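PDB 3QKI: glucose-6-phosphate isomerase from Plasmodium falciparum, which probably catalyses the reversible conversion of alpha-D-glucose 6-phosphate into beta-D-fructose 6-phosphate, the isomerisation step near the start of glycolysis. Local coordinates for residues Y84-E89 / A350-N355; E345-A350 / I356-A361. All blocks are in the same frame, centred on the assembly; numbering follows the deposited sequence.

Contact 1 (Y84-E89 / A350-N355)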
ATOM      1  N   TYR A  84      25.676  18.074  13.018  1.00 15.50           N
ATOM      2  CA  TYR A  84      24.424  18.753  12.675  1.00 15.04           C
ATOM      3  C   TYR A  84      23.345  18.495  13.764  1.00 17.43           C
ATOM      4  O   TYR A  84      22.704  19.440  14.201  1.00 16.76           O
ATOM      5  CB  TYR A  84      23.931  18.355  11.272  1.00 15.32           C
ATOM      6  CG  TYR A  84      22.597  18.988  10.962  1.00 16.08           C
ATOM      7  CD1 TYR A  84      21.407  18.301  11.191  1.00 18.48           C
ATOM      8  CD2 TYR A  84      22.516  20.307  10.522  1.00 15.80           C
ATOM      9  CE1 TYR A  84      20.173  18.897  10.954  1.00 20.95           C
ATOM     10  CE2 TYR A  84      21.285  20.921  10.308  1.00 15.96           C
ATOM     11  CZ  TYR A  84      20.117  20.210  10.517  1.00 19.15           C
ATOM     12  OH  TYR A  84      18.905  20.776  10.252  1.00 16.50           O
ATOM     13  N   ALA A  85      23.174  17.239  14.217  1.00 14.16           N
ATOM     14  CA  ALA A  85      22.234  16.895  15.300  1.00 13.47           C
ATOM     15  C   ALA A  85      22.567  17.706  16.575  1.00 19.16           C
ATOM     16  O   ALA A  85      21.655  18.229  17.228  1.00 19.52           O
ATOM     17  CB  ALA A  85      22.300  15.410  15.603  1.00 14.02           C
ATOM     18  N   GLU A  86      23.860  17.870  16.883  1.00 17.84           N
ATOM     19  CA  GLU A  86      24.326  18.679  18.039  1.00 19.08           C
ATOM     20  C   GLU A  86      23.995  20.180  17.833  1.00 24.58           C
ATOM     21  O   GLU A  86      23.487  20.835  18.740  1.00 24.10           O
ATOM     22  CB  GLU A  86      25.842  18.505  18.223  1.00 20.05           C
ATOM     23  CG  GLU A  86      26.206  17.178  18.850  1.00 28.55           C
ATOM     24  CD  GLU A  86      27.657  16.741  18.767  1.00 49.44           C
ATOM     25  OE1 GLU A  86      28.476  17.450  18.137  1.00 42.50           O
ATOM     26  OE2 GLU A  86      27.968  15.660  19.317  1.00 48.48           O
ATOM     27  N   GLU A  87      24.247  20.700  16.623  1.00 21.71           N
ATOM     28  CA  GLU A  87      23.969  22.089  16.282  1.00 21.92           C
ATOM     29  C   GLU A  87      22.472  22.465  16.359  1.00 26.28           C
ATOM     30  O   GLU A  87      22.154  23.595  16.730  1.00 27.17           O
ATOM     31  CB  GLU A  87      24.585  22.450  14.938  1.00 23.27           C
ATOM     32  CG  GLU A  87      24.914  23.927  14.853  1.00 36.53           C
ATOM     33  CD  GLU A  87      25.601  24.429  13.602  1.00 56.13           C
ATOM     34  OE1 GLU A  87      26.293  23.639  12.922  1.00 38.24           O
ATOM     35  OE2 GLU A  87      25.500  25.648  13.340  1.00 54.89           O
ATOM     36  N   VAL A  88      21.560  21.531  16.033  1.00 20.35           N
ATOM     37  CA  VAL A  88      20.111  21.780  16.166  1.00 19.17           C
ATOM     38  C   VAL A  88      19.600  21.446  17.582  1.00 22.16           C
ATOM     39  O   VAL A  88      18.398  21.569  17.844  1.00 21.78           O
ATOM     40  CB  VAL A  88      19.223  21.093  15.093  1.00 22.71           C
ATOM     41  CG1 VAL A  88      19.497  21.633  13.717  1.00 22.90           C
ATOM     42  CG2 VAL A  88      19.348  19.575  15.131  1.00 22.30           C
ATOM     43  N   GLU A  89      20.499  21.008  18.479  1.00 19.55           N
ATOM     44  CA  GLU A  89      20.199  20.665  19.877  1.00 19.93           C
ATOM     45  C   GLU A  89      19.168  19.546  19.968  1.00 23.54           C
ATOM     46  O   GLU A  89      18.222  19.621  20.750  1.00 22.26           O
ATOM     47  CB  GLU A  89      19.766  21.913  20.687  1.00 20.40           C
ATOM     48  CG  GLU A  89      20.804  23.013  20.698  1.00 31.45           C
ATOM     49  CD  GLU A  89      20.410  24.218  21.524  1.00 62.38           C
ATOM     50  OE1 GLU A  89      19.525  24.985  21.079  1.00 75.96           O
ATOM     51  OE2 GLU A  89      20.999  24.400  22.613  1.00 49.45           O
ATOM     52  N   ALA A 350      21.216   7.057  24.747  1.00 19.14           N
ATOM     53  CA  ALA A 350      22.408   6.755  23.941  1.00 19.31           C
ATOM     54  C   ALA A 350      23.040   7.991  23.336  1.00 24.21           C
ATOM     55  O   ALA A 350      22.313   8.871  22.863  1.00 22.90           O
ATOM     56  CB  ALA A 350      22.083   5.744  22.836  1.00 19.67           C
ATOM     57  N   ASP A 351      24.396   8.045  23.323  1.00 21.40           N
ATOM     58  CA  ASP A 351      25.156   9.121  22.674  1.00 21.96           C
ATOM     59  C   ASP A 351      24.768   9.074  21.198  1.00 24.37           C
ATOM     60  O   ASP A 351      24.542   7.981  20.675  1.00 23.73           O
ATOM     61  CB  ASP A 351      26.682   8.912  22.819  1.00 25.48           C
ATOM     62  CG  ASP A 351      27.196   8.834  24.248  1.00 45.64           C
ATOM     63  OD1 ASP A 351      26.653   9.561  25.121  1.00 47.56           O
ATOM     64  OD2 ASP A 351      28.154   8.062  24.496  1.00 57.19           O
ATOM     65  N   LEU A 352      24.634  10.245  20.556  1.00 19.74           N
ATOM     66  CA  LEU A 352      24.160  10.392  19.177  1.00 20.09           C
ATOM     67  C   LEU A 352      24.810   9.449  18.171  1.00 24.40           C
ATOM     68  O   LEU A 352      24.113   8.888  17.328  1.00 23.61           O
ATOM     69  CB  LEU A 352      24.273  11.849  18.710  1.00 20.38           C
ATOM     70  CG  LEU A 352      23.428  12.896  19.468  1.00 24.71           C
ATOM     71  CD1 LEU A 352      23.862  14.275  19.110  1.00 25.92           C
ATOM     72  CD2 LEU A 352      21.957  12.759  19.166  1.00 25.09           C
ATOM     73  N   LYS A 353      26.138   9.242  18.283  1.00 20.53           N
ATOM     74  CA  LYS A 353      26.894   8.380  17.367  1.00 19.65           C
ATOM     75  C   LYS A 353      26.522   6.884  17.514  1.00 21.43           C
ATOM     76  O   LYS A 353      26.818   6.090  16.615  1.00 20.67           O
ATOM     77  CB  LYS A 353      28.413   8.618  17.534  1.00 22.85           C
ATOM     78  CG  LYS A 353      28.954   8.208  18.898  1.00 46.71           C
ATOM     79  CD  LYS A 353      30.485   8.254  18.974  1.00 65.02           C
ATOM     80  CE  LYS A 353      31.015   7.864  20.346  1.00 80.44           C
ATOM     81  NZ  LYS A 353      30.642   8.846  21.413  1.00 90.99           N
ATOM     82  N   GLU A 354      25.877   6.520  18.635  1.00 16.27           N
ATOM     83  CA  GLU A 354      25.493   5.155  18.959  1.00 17.56           C
ATOM     84  C   GLU A 354      23.969   5.025  19.115  1.00 21.11           C
ATOM     85  O   GLU A 354      23.469   3.973  19.530  1.00 21.12           O
ATOM     86  CB  GLU A 354      26.223   4.672  20.236  1.00 18.95           C
ATOM     87  CG  GLU A 354      27.746   4.681  20.158  1.00 33.08           C
ATOM     88  CD  GLU A 354      28.407   3.928  19.012  1.00 65.31           C
ATOM     89  OE1 GLU A 354      27.956   2.807  18.678  1.00 61.12           O
ATOM     90  OE2 GLU A 354      29.396   4.461  18.456  1.00 59.95           O
ATOM     91  N   ASN A 355      23.242   6.086  18.757  1.00 16.48           N
ATOM     92  CA  ASN A 355      21.797   6.172  18.905  1.00 14.04           C
ATOM     93  C   ASN A 355      21.101   5.752  17.591  1.00 17.85           C
ATOM     94  O   ASN A 355      21.081   6.505  16.606  1.00 17.24           O
ATOM     95  CB  ASN A 355      21.444   7.592  19.343  1.00 14.03           C
ATOM     96  CG  ASN A 355      20.046   7.746  19.857  1.00 29.71           C
ATOM     97  OD1 ASN A 355      19.069   7.293  19.233  1.00 18.87           O
ATOM     98  ND2 ASN A 355      19.917   8.444  20.985  1.00 14.08           N
TER
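Leu352 reaches across to Ala85 and Glu86, and a single methyl does all the touching. Its CB points at helix 75-87; chi1 of -63° turns CG away from the carbonyl carbon, and chi2 of 168° sends CD1 on to the helix. Beyond CG the two branches part. CD1 ends 3.7 Å from CG of Glu86 and 4.0 Å from CB of Ala85, whereas CD2 of Leu352 stays 4.5 Å from CB of Ala85. The methyl thus lies over the step between two successive helix residues. Ala85 offers its CB directly, while Glu86 contributes its CG; it is an exposed residue, and its carboxylate stands farther from the methyl than CG does. No hydrogen bond spans the two segments, and the 108 Å² they bury together rests on van der Waals contact.

The loop bearing Leu352 is braced from within: ND2 of Asn355 donates to O of Ala350 at 3.1 Å, with an N-H...O angle of 159°, the donor standing above the carbonyl plane. On the helix side, Glu89 has positive phi and its N bonds to O of Glu86 at 3.0 Å, part of the Schellman motif that ends helix 75-87. The contact joins that C-terminal end to the connection between helices 330-349 and 356-371; Ala85 also packs on Leu90 of helix 90-99 and Leu362 of helix 356-371, while Leu352 rests on Lys91 and Val358 of the same two helices.

Contact 2 (E345-A350 / I356-A361)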
ATOM      1  N   GLU A 345      14.176   4.268  26.039  1.00 13.07           N
ATOM      2  CA  GLU A 345      15.334   4.511  26.925  1.00 13.84           C
ATOM      3  C   GLU A 345      16.628   4.652  26.143  1.00 18.11           C
ATOM      4  O   GLU A 345      17.440   5.533  26.440  1.00 19.19           O
ATOM      5  CB  GLU A 345      15.455   3.403  27.989  1.00 15.32           C
ATOM      6  CG  GLU A 345      14.337   3.442  29.016  1.00 21.05           C
ATOM      7  CD  GLU A 345      14.510   4.498  30.094  1.00 39.86           C
ATOM      8  OE1 GLU A 345      15.458   4.366  30.896  1.00 46.70           O
ATOM      9  OE2 GLU A 345      13.683   5.436  30.156  1.00 35.26           O
ATOM     10  N   HIS A 346      16.794   3.824  25.098  1.00 15.27           N
ATOM     11  CA  HIS A 346      17.946   3.879  24.204  1.00 13.23           C
ATOM     12  C   HIS A 346      17.930   5.226  23.465  1.00 18.05           C
ATOM     13  O   HIS A 346      18.943   5.939  23.435  1.00 18.17           O
ATOM     14  CB  HIS A 346      17.896   2.713  23.183  1.00 13.16           C
ATOM     15  CG  HIS A 346      18.910   2.834  22.105  1.00 15.57           C
ATOM     16  ND1 HIS A 346      20.246   2.527  22.330  1.00 16.67           N
ATOM     17  CD2 HIS A 346      18.768   3.267  20.830  1.00 17.45           C
ATOM     18  CE1 HIS A 346      20.873   2.765  21.190  1.00 16.04           C
ATOM     19  NE2 HIS A 346      20.027   3.212  20.254  1.00 16.86           N
ATOM     20  N   PHE A 347      16.774   5.582  22.897  1.00 12.66           N
ATOM     21  CA  PHE A 347      16.613   6.841  22.166  1.00 12.84           C
ATOM     22  C   PHE A 347      16.974   8.068  23.042  1.00 16.39           C
ATOM     23  O   PHE A 347      17.678   8.977  22.598  1.00 14.86           O
ATOM     24  CB  PHE A 347      15.166   6.958  21.658  1.00 12.80           C
ATOM     25  CG  PHE A 347      14.803   8.242  20.943  1.00 12.07           C
ATOM     26  CD1 PHE A 347      15.655   8.794  19.984  1.00 13.57           C
ATOM     27  CD2 PHE A 347      13.565   8.829  21.138  1.00  9.10           C
ATOM     28  CE1 PHE A 347      15.297   9.951  19.296  1.00 13.87           C
ATOM     29  CE2 PHE A 347      13.188   9.964  20.418  1.00 11.97           C
ATOM     30  CZ  PHE A 347      14.036  10.500  19.477  1.00 11.71           C
ATOM     31  N   LEU A 348      16.489   8.080  24.282  1.00 14.80           N
ATOM     32  CA  LEU A 348      16.739   9.200  25.180  1.00 14.29           C
ATOM     33  C   LEU A 348      18.193   9.282  25.652  1.00 18.59           C
ATOM     34  O   LEU A 348      18.761  10.382  25.706  1.00 18.15           O
ATOM     35  CB  LEU A 348      15.802   9.089  26.397  1.00 13.99           C
ATOM     36  CG  LEU A 348      15.963  10.134  27.511  1.00 17.02           C
ATOM     37  CD1 LEU A 348      15.576  11.543  27.018  1.00 16.89           C
ATOM     38  CD2 LEU A 348      15.107   9.761  28.724  1.00 19.78           C
ATOM     39  N   HIS A 349      18.760   8.147  26.062  1.00 15.01           N
ATOM     40  CA  HIS A 349      20.070   8.094  26.696  1.00 15.01           C
ATOM     41  C   HIS A 349      21.306   7.844  25.836  1.00 21.09           C
ATOM     42  O   HIS A 349      22.375   8.345  26.202  1.00 21.15           O
ATOM     43  CB  HIS A 349      20.038   7.135  27.894  1.00 15.84           C
ATOM     44  CG  HIS A 349      19.066   7.541  28.955  1.00 19.85           C
ATOM     45  ND1 HIS A 349      19.271   8.674  29.726  1.00 22.13           N
ATOM     46  CD2 HIS A 349      17.902   6.967  29.326  1.00 21.68           C
ATOM     47  CE1 HIS A 349      18.229   8.741  30.548  1.00 21.60           C
ATOM     48  NE2 HIS A 349      17.394   7.725  30.361  1.00 21.51           N
ATOM     49  N   ALA A 350      21.216   7.057  24.747  1.00 19.14           N
ATOM     50  CA  ALA A 350      22.408   6.755  23.941  1.00 19.31           C
ATOM     51  C   ALA A 350      23.040   7.991  23.336  1.00 24.21           C
ATOM     52  O   ALA A 350      22.313   8.871  22.863  1.00 22.90           O
ATOM     53  CB  ALA A 350      22.083   5.744  22.836  1.00 19.67           C
ATOM     54  N   ILE A 356      20.570   4.533  17.577  1.00 15.44           N
ATOM     55  CA  ILE A 356      19.944   3.907  16.400  1.00 15.79           C
ATOM     56  C   ILE A 356      18.819   4.753  15.739  1.00 17.46           C
ATOM     57  O   ILE A 356      18.963   5.086  14.560  1.00 17.45           O
ATOM     58  CB  ILE A 356      19.601   2.413  16.657  1.00 19.32           C
ATOM     59  CG1 ILE A 356      20.887   1.594  16.746  1.00 20.57           C
ATOM     60  CG2 ILE A 356      18.669   1.837  15.567  1.00 20.57           C
ATOM     61  CD1 ILE A 356      20.750   0.253  17.430  1.00 25.24           C
ATOM     62  N   PRO A 357      17.761   5.194  16.455  1.00 15.42           N
ATOM     63  CA  PRO A 357      16.739   6.043  15.788  1.00 15.30           C
ATOM     64  C   PRO A 357      17.300   7.380  15.290  1.00 18.07           C
ATOM     65  O   PRO A 357      16.847   7.898  14.271  1.00 16.20           O
ATOM     66  CB  PRO A 357      15.701   6.286  16.885  1.00 17.27           C
ATOM     67  CG  PRO A 357      15.986   5.290  17.957  1.00 20.98           C
ATOM     68  CD  PRO A 357      17.401   4.916  17.867  1.00 16.79           C
ATOM     69  N   VAL A 358      18.280   7.961  16.025  1.00 14.32           N
ATOM     70  CA  VAL A 358      18.885   9.222  15.613  1.00 14.04           C
ATOM     71  C   VAL A 358      19.669   9.037  14.301  1.00 16.15           C
ATOM     72  O   VAL A 358      19.492   9.837  13.368  1.00 16.05           O
ATOM     73  CB  VAL A 358      19.732   9.871  16.743  1.00 16.63           C
ATOM     74  CG1 VAL A 358      20.623  10.994  16.187  1.00 16.16           C
ATOM     75  CG2 VAL A 358      18.821  10.407  17.853  1.00 15.96           C
ATOM     76  N   LEU A 359      20.502   7.982  14.227  1.00 12.15           N
ATOM     77  CA  LEU A 359      21.294   7.682  13.024  1.00 12.27           C
ATOM     78  C   LEU A 359      20.386   7.377  11.825  1.00 14.67           C
ATOM     79  O   LEU A 359      20.705   7.762  10.705  1.00 14.57           O
ATOM     80  CB  LEU A 359      22.248   6.510  13.287  1.00 13.16           C
ATOM     81  CG  LEU A 359      23.401   6.799  14.286  1.00 18.12           C
ATOM     82  CD1 LEU A 359      24.153   5.513  14.625  1.00 18.43           C
ATOM     83  CD2 LEU A 359      24.340   7.856  13.734  1.00 22.29           C
ATOM     84  N   LEU A 360      19.233   6.739  12.074  1.00 12.48           N
ATOM     85  CA  LEU A 360      18.247   6.437  11.026  1.00 13.02           C
ATOM     86  C   LEU A 360      17.596   7.735  10.533  1.00 14.27           C
ATOM     87  O   LEU A 360      17.475   7.952   9.337  1.00 12.86           O
ATOM     88  CB  LEU A 360      17.210   5.433  11.557  1.00 14.16           C
ATOM     89  CG  LEU A 360      16.271   4.797  10.523  1.00 20.38           C
ATOM     90  CD1 LEU A 360      17.064   4.072   9.417  1.00 20.39           C
ATOM     91  CD2 LEU A 360      15.357   3.777  11.179  1.00 22.48           C
ATOM     92  N   ALA A 361      17.243   8.639  11.452  1.00 12.26           N
ATOM     93  CA  ALA A 361      16.683   9.966  11.115  1.00 10.88           C
ATOM     94  C   ALA A 361      17.716  10.816  10.366  1.00 11.65           C
ATOM     95  O   ALA A 361      17.369  11.459   9.378  1.00 11.36           O
ATOM     96  CB  ALA A 361      16.234  10.693  12.411  1.00 10.20           C
TER
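His346 receives a hydrogen bond at NE2 from the backbone N of Ile356, at 3.0 Å and with an N-H...N angle of 160°. The donor lies at the edge of the imidazole, only 10° out of its plane. As acceptor, NE2 would carry no proton, consistent with a ring protonated at ND1. CD of Pro357 meets the same edge, 3.7 Å from CD2 of His346. CG of His346 lies opposite its backbone N, a torsion that places the imidazole edge at Ile356 N. At the next residue, CE1 of Phe347 has CG2 of Val358 against its edge at 3.8 Å, and CD1 of Phe347 lies 4.0 Å from CB of Pro357.

These are two consecutive helices joined by a short loop, their segment axes 9.3 Å apart at 72°; the His346 side chain, from the last turn of helix 330-349, accepts its bond from the first N-H of helix 356-371. Asn355, at the N-cap of helix 356-371, adds a weak bond from its OD1 to N of Val358. Further out, the ring of Phe61 in strand 58-61 stacks with His346, and Ser535 of helix 523-543 touches both Phe347 and Pro357.

Overall arrangement
From the N terminus, helix 75-87 enters contact 1 first; 260 residues then separate its segment from 350-355, making this the long-range closure. Contact 2 closes only the short connection 350-355 between helices 330-349 and 356-371. Their segments alternate along the chain, because 345-350 precedes the loop of contact 1 and 356-361 follows it; the two contacts therefore cross, sharing Ala350. Their centres lie 9 Å apart, and they meet where ND2 of Asn355 comes 2.8 Å from O of Phe347, a probable hydrogen bond. Contact 2 packs the two consecutive helices together, and contact 1 joins the loop between them to helix 75-87.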